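Local coordinates for protein dihydrodipicolinate synthase (PDB 4XKY) that probably works as a Schiff-base-forming lyase of the DapA family, related to the dihydrodipicolinate synthases and N-acetylneuraminate lyases, at residues A[4-16]-A[30-44]. Numbering follows the deposited sequence.
Sequences PLSGIIPPLVTPL and LIEHLIAGGVHALFV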
# COMPACT_ATOMS: atom_id res chain seq x y z
N PRO A 4 -4.31 -9.64 35.16
CA PRO A 4 -4.24 -8.83 33.95
C PRO A 4 -5.20 -7.66 34.01
O PRO A 4 -6.28 -7.78 34.58
CB PRO A 4 -4.69 -9.81 32.85
CG PRO A 4 -5.60 -10.77 33.57
CD PRO A 4 -5.03 -10.91 34.94
N LEU A 5 -4.82 -6.53 33.41
CA LEU A 5 -5.72 -5.39 33.28
C LEU A 5 -6.87 -5.79 32.36
O LEU A 5 -6.66 -6.31 31.24
CB LEU A 5 -4.99 -4.16 32.75
CG LEU A 5 -5.84 -2.91 32.49
CD1 LEU A 5 -6.50 -2.40 33.76
CD2 LEU A 5 -4.99 -1.83 31.84
N SER A 6 -8.08 -5.58 32.86
CA SER A 6 -9.31 -6.01 32.18
C SER A 6 -10.39 -4.94 32.15
O SER A 6 -10.31 -3.94 32.86
CB SER A 6 -9.87 -7.25 32.86
OG SER A 6 -8.87 -8.25 32.89
N GLY A 7 -11.40 -5.17 31.32
CA GLY A 7 -12.53 -4.26 31.23
C GLY A 7 -12.45 -3.18 30.17
O GLY A 7 -11.93 -3.39 29.07
N ILE A 8 -13.04 -2.04 30.48
CA ILE A 8 -13.13 -0.94 29.57
C ILE A 8 -12.08 0.07 29.99
O ILE A 8 -12.06 0.51 31.12
CB ILE A 8 -14.54 -0.31 29.59
CG1 ILE A 8 -15.61 -1.30 29.14
CG2 ILE A 8 -14.56 0.92 28.68
CD1 ILE A 8 -15.40 -1.88 27.75
N ILE A 9 -11.18 0.39 29.06
CA ILE A 9 -10.11 1.34 29.29
C ILE A 9 -10.18 2.40 28.20
O ILE A 9 -9.56 2.26 27.18
CB ILE A 9 -8.73 0.64 29.22
CG1 ILE A 9 -8.62 -0.42 30.32
CG2 ILE A 9 -7.57 1.63 29.34
CD1 ILE A 9 -8.64 -1.82 29.75
N PRO A 10 -10.97 3.46 28.42
CA PRO A 10 -11.15 4.48 27.41
C PRO A 10 -9.87 5.20 27.07
O PRO A 10 -9.13 5.59 27.99
CB PRO A 10 -12.13 5.47 28.04
CG PRO A 10 -12.14 5.15 29.49
CD PRO A 10 -11.74 3.74 29.64
N PRO A 11 -9.60 5.34 25.77
CA PRO A 11 -8.59 6.25 25.27
C PRO A 11 -9.18 7.66 25.34
O PRO A 11 -10.00 8.05 24.48
CB PRO A 11 -8.38 5.78 23.83
CG PRO A 11 -9.71 5.25 23.41
CD PRO A 11 -10.43 4.81 24.69
N LEU A 12 -8.79 8.40 26.37
CA LEU A 12 -9.32 9.74 26.55
C LEU A 12 -9.02 10.65 25.37
O LEU A 12 -7.93 10.62 24.81
CB LEU A 12 -8.77 10.38 27.82
CG LEU A 12 -9.46 10.06 29.14
CD1 LEU A 12 -9.33 8.58 29.42
CD2 LEU A 12 -8.80 10.81 30.27
N VAL A 13 -9.99 11.49 25.01
CA VAL A 13 -9.70 12.65 24.19
C VAL A 13 -8.84 13.59 25.02
O VAL A 13 -8.84 13.51 26.26
CB VAL A 13 -10.99 13.36 23.68
CG1 VAL A 13 -11.83 12.43 22.83
CG2 VAL A 13 -11.84 13.87 24.81
N THR A 14 -8.06 14.42 24.33
CA THR A 14 -7.29 15.47 24.96
C THR A 14 -8.15 16.71 24.73
O THR A 14 -8.19 17.24 23.64
CB THR A 14 -5.88 15.61 24.34
OG1 THR A 14 -5.15 14.37 24.47
CG2 THR A 14 -5.10 16.74 25.02
N PRO A 15 -8.92 17.12 25.75
CA PRO A 15 -9.80 18.29 25.56
C PRO A 15 -8.99 19.55 25.47
O PRO A 15 -8.03 19.72 26.23
CB PRO A 15 -10.71 18.29 26.78
CG PRO A 15 -10.29 17.15 27.64
CD PRO A 15 -9.02 16.56 27.10
N LEU A 16 -9.35 20.39 24.51
CA LEU A 16 -8.62 21.60 24.15
C LEU A 16 -9.50 22.83 24.18
O LEU A 16 -10.69 22.77 23.83
CB LEU A 16 -8.11 21.43 22.74
CG LEU A 16 -7.18 20.24 22.53
CD1 LEU A 16 -6.82 20.22 21.06
CD2 LEU A 16 -5.94 20.36 23.42
N LEU A 30 -14.61 15.11 32.27
CA LEU A 30 -14.48 13.86 31.51
C LEU A 30 -14.05 12.72 32.42
O LEU A 30 -14.65 11.65 32.40
CB LEU A 30 -13.50 14.02 30.35
CG LEU A 30 -13.16 12.80 29.48
CD1 LEU A 30 -14.38 12.25 28.75
CD2 LEU A 30 -12.07 13.14 28.48
N ILE A 31 -13.02 12.96 33.21
CA ILE A 31 -12.49 11.91 34.08
C ILE A 31 -13.47 11.50 35.20
O ILE A 31 -13.58 10.31 35.50
CB ILE A 31 -11.11 12.28 34.65
CG1 ILE A 31 -10.07 12.28 33.53
CG2 ILE A 31 -10.69 11.30 35.75
CD1 ILE A 31 -8.79 12.99 33.90
N GLU A 32 -14.17 12.45 35.81
CA GLU A 32 -15.20 12.11 36.79
C GLU A 32 -16.28 11.27 36.10
O GLU A 32 -16.73 10.28 36.64
CB GLU A 32 -15.82 13.36 37.43
CG GLU A 32 -14.88 14.19 38.32
CD GLU A 32 -14.23 13.39 39.44
OE1 GLU A 32 -14.84 12.40 39.89
OE2 GLU A 32 -13.11 13.73 39.88
N HIS A 33 -16.67 11.66 34.90
CA HIS A 33 -17.72 10.95 34.14
C HIS A 33 -17.30 9.50 33.85
O HIS A 33 -18.10 8.57 33.97
CB HIS A 33 -17.97 11.76 32.86
CG HIS A 33 -18.79 11.09 31.80
ND1 HIS A 33 -20.15 10.89 31.92
CD2 HIS A 33 -18.46 10.70 30.55
CE1 HIS A 33 -20.62 10.36 30.81
NE2 HIS A 33 -19.61 10.24 29.96
N LEU A 34 -16.03 9.29 33.52
CA LEU A 34 -15.55 7.93 33.26
C LEU A 34 -15.50 7.10 34.53
O LEU A 34 -15.92 5.93 34.53
CB LEU A 34 -14.19 7.95 32.57
CG LEU A 34 -14.22 8.59 31.18
CD1 LEU A 34 -12.81 8.72 30.66
CD2 LEU A 34 -15.03 7.78 30.20
N ILE A 35 -15.01 7.69 35.62
CA ILE A 35 -14.88 6.96 36.87
C ILE A 35 -16.24 6.51 37.37
O ILE A 35 -16.44 5.33 37.66
CB ILE A 35 -14.18 7.80 37.95
CG1 ILE A 35 -12.70 7.93 37.59
CG2 ILE A 35 -14.34 7.15 39.32
CD1 ILE A 35 -11.91 8.89 38.44
N ALA A 36 -17.19 7.44 37.43
CA ALA A 36 -18.55 7.14 37.87
C ALA A 36 -19.20 6.14 36.92
O ALA A 36 -20.12 5.43 37.31
CB ALA A 36 -19.40 8.41 37.93
N GLY A 37 -18.73 6.10 35.69
CA GLY A 37 -19.30 5.20 34.70
C GLY A 37 -18.80 3.78 34.79
O GLY A 37 -19.24 2.92 34.01
N GLY A 38 -17.86 3.52 35.70
CA GLY A 38 -17.39 2.18 35.97
C GLY A 38 -16.22 1.69 35.13
O GLY A 38 -15.93 0.50 35.14
N VAL A 39 -15.51 2.58 34.42
CA VAL A 39 -14.38 2.10 33.61
C VAL A 39 -13.24 1.63 34.55
O VAL A 39 -13.20 1.96 35.74
CB VAL A 39 -13.86 3.12 32.57
CG1 VAL A 39 -15.00 3.65 31.69
CG2 VAL A 39 -13.10 4.27 33.23
N HIS A 40 -12.30 0.86 34.01
CA HIS A 40 -11.25 0.26 34.84
C HIS A 40 -9.90 0.91 34.73
O HIS A 40 -9.05 0.64 35.53
CB HIS A 40 -11.14 -1.24 34.55
CG HIS A 40 -12.45 -1.94 34.63
ND1 HIS A 40 -12.78 -2.82 35.64
CD2 HIS A 40 -13.56 -1.83 33.86
CE1 HIS A 40 -14.02 -3.24 35.47
NE2 HIS A 40 -14.52 -2.66 34.39
N ALA A 41 -9.70 1.78 33.75
CA ALA A 41 -8.45 2.52 33.66
C ALA A 41 -8.65 3.65 32.70
O ALA A 41 -9.66 3.73 32.03
CB ALA A 41 -7.33 1.61 33.18
N LEU A 42 -7.67 4.55 32.69
CA LEU A 42 -7.63 5.68 31.76
C LEU A 42 -6.38 5.58 30.92
O LEU A 42 -5.27 5.40 31.45
CB LEU A 42 -7.55 6.99 32.54
CG LEU A 42 -8.57 7.15 33.67
CD1 LEU A 42 -8.32 8.47 34.38
CD2 LEU A 42 -9.98 7.13 33.14
N PHE A 43 -6.55 5.72 29.61
CA PHE A 43 -5.47 5.63 28.66
C PHE A 43 -5.32 6.99 28.01
O PHE A 43 -6.23 7.47 27.33
CB PHE A 43 -5.76 4.53 27.65
CG PHE A 43 -4.76 4.46 26.53
CD1 PHE A 43 -3.40 4.60 26.78
CD2 PHE A 43 -5.18 4.26 25.23
CE1 PHE A 43 -2.49 4.56 25.73
CE2 PHE A 43 -4.27 4.20 24.18
CZ PHE A 43 -2.93 4.35 24.43
N VAL A 44 -4.18 7.65 28.26
CA VAL A 44 -3.98 8.97 27.67
C VAL A 44 -2.96 8.98 26.56
O VAL A 44 -2.03 8.16 26.54
CB VAL A 44 -3.65 10.06 28.70
CG1 VAL A 44 -4.72 10.09 29.80
CG2 VAL A 44 -2.27 9.86 29.32
O HOH W 1 -6.14 8.46 24.53
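Leu12 packs between Leu30, Ile31 and Leu34 of helix 24-36 and Leu42 and Val44 of strand 42-44. With CG anti to its carbonyl carbon (chi1 -84°), it slides past Leu34 in the opposite direction, CD1 to CD1 at 3.7 Å; its side chain crosses that of Ile31 at about a right angle, CD2 3.8 Å from Ile31 CG1, and lies side by side with Val44. An alanine here would probably leave Ile31, Leu34 and Val44 without their apolar partner and open a gap between helix and strand. Pro10 CD points at Val39 CB, 3.7 Å away, and the Pro10 and Leu34 side chains pass in opposite directions. His40 lays one ring face over Gly7 CA, a CH-pi contact 4.1 Å from the centroid. Three backbone bonds join the segments: His40 N to Ile8 O (2.9 Å, 171° at the hydrogen), Phe43 N to Pro10 O and Leu12 N to Phe43 O; a water donates to both Phe43 O and Leu12 O. Phe43, its CD2 3.8 Å from Pro11 CB, also touches Val208, a predicted pyruvate-binding residue, and lies near Lys164, the predicted Schiff-base lysine. The chain beyond strand 7-8 thus pairs with strand 42-44 through a single Pro11-Phe43 bridge, joining the first two strands of the TIM barrel, with the helix of their beta-alpha-beta crossover packed outside.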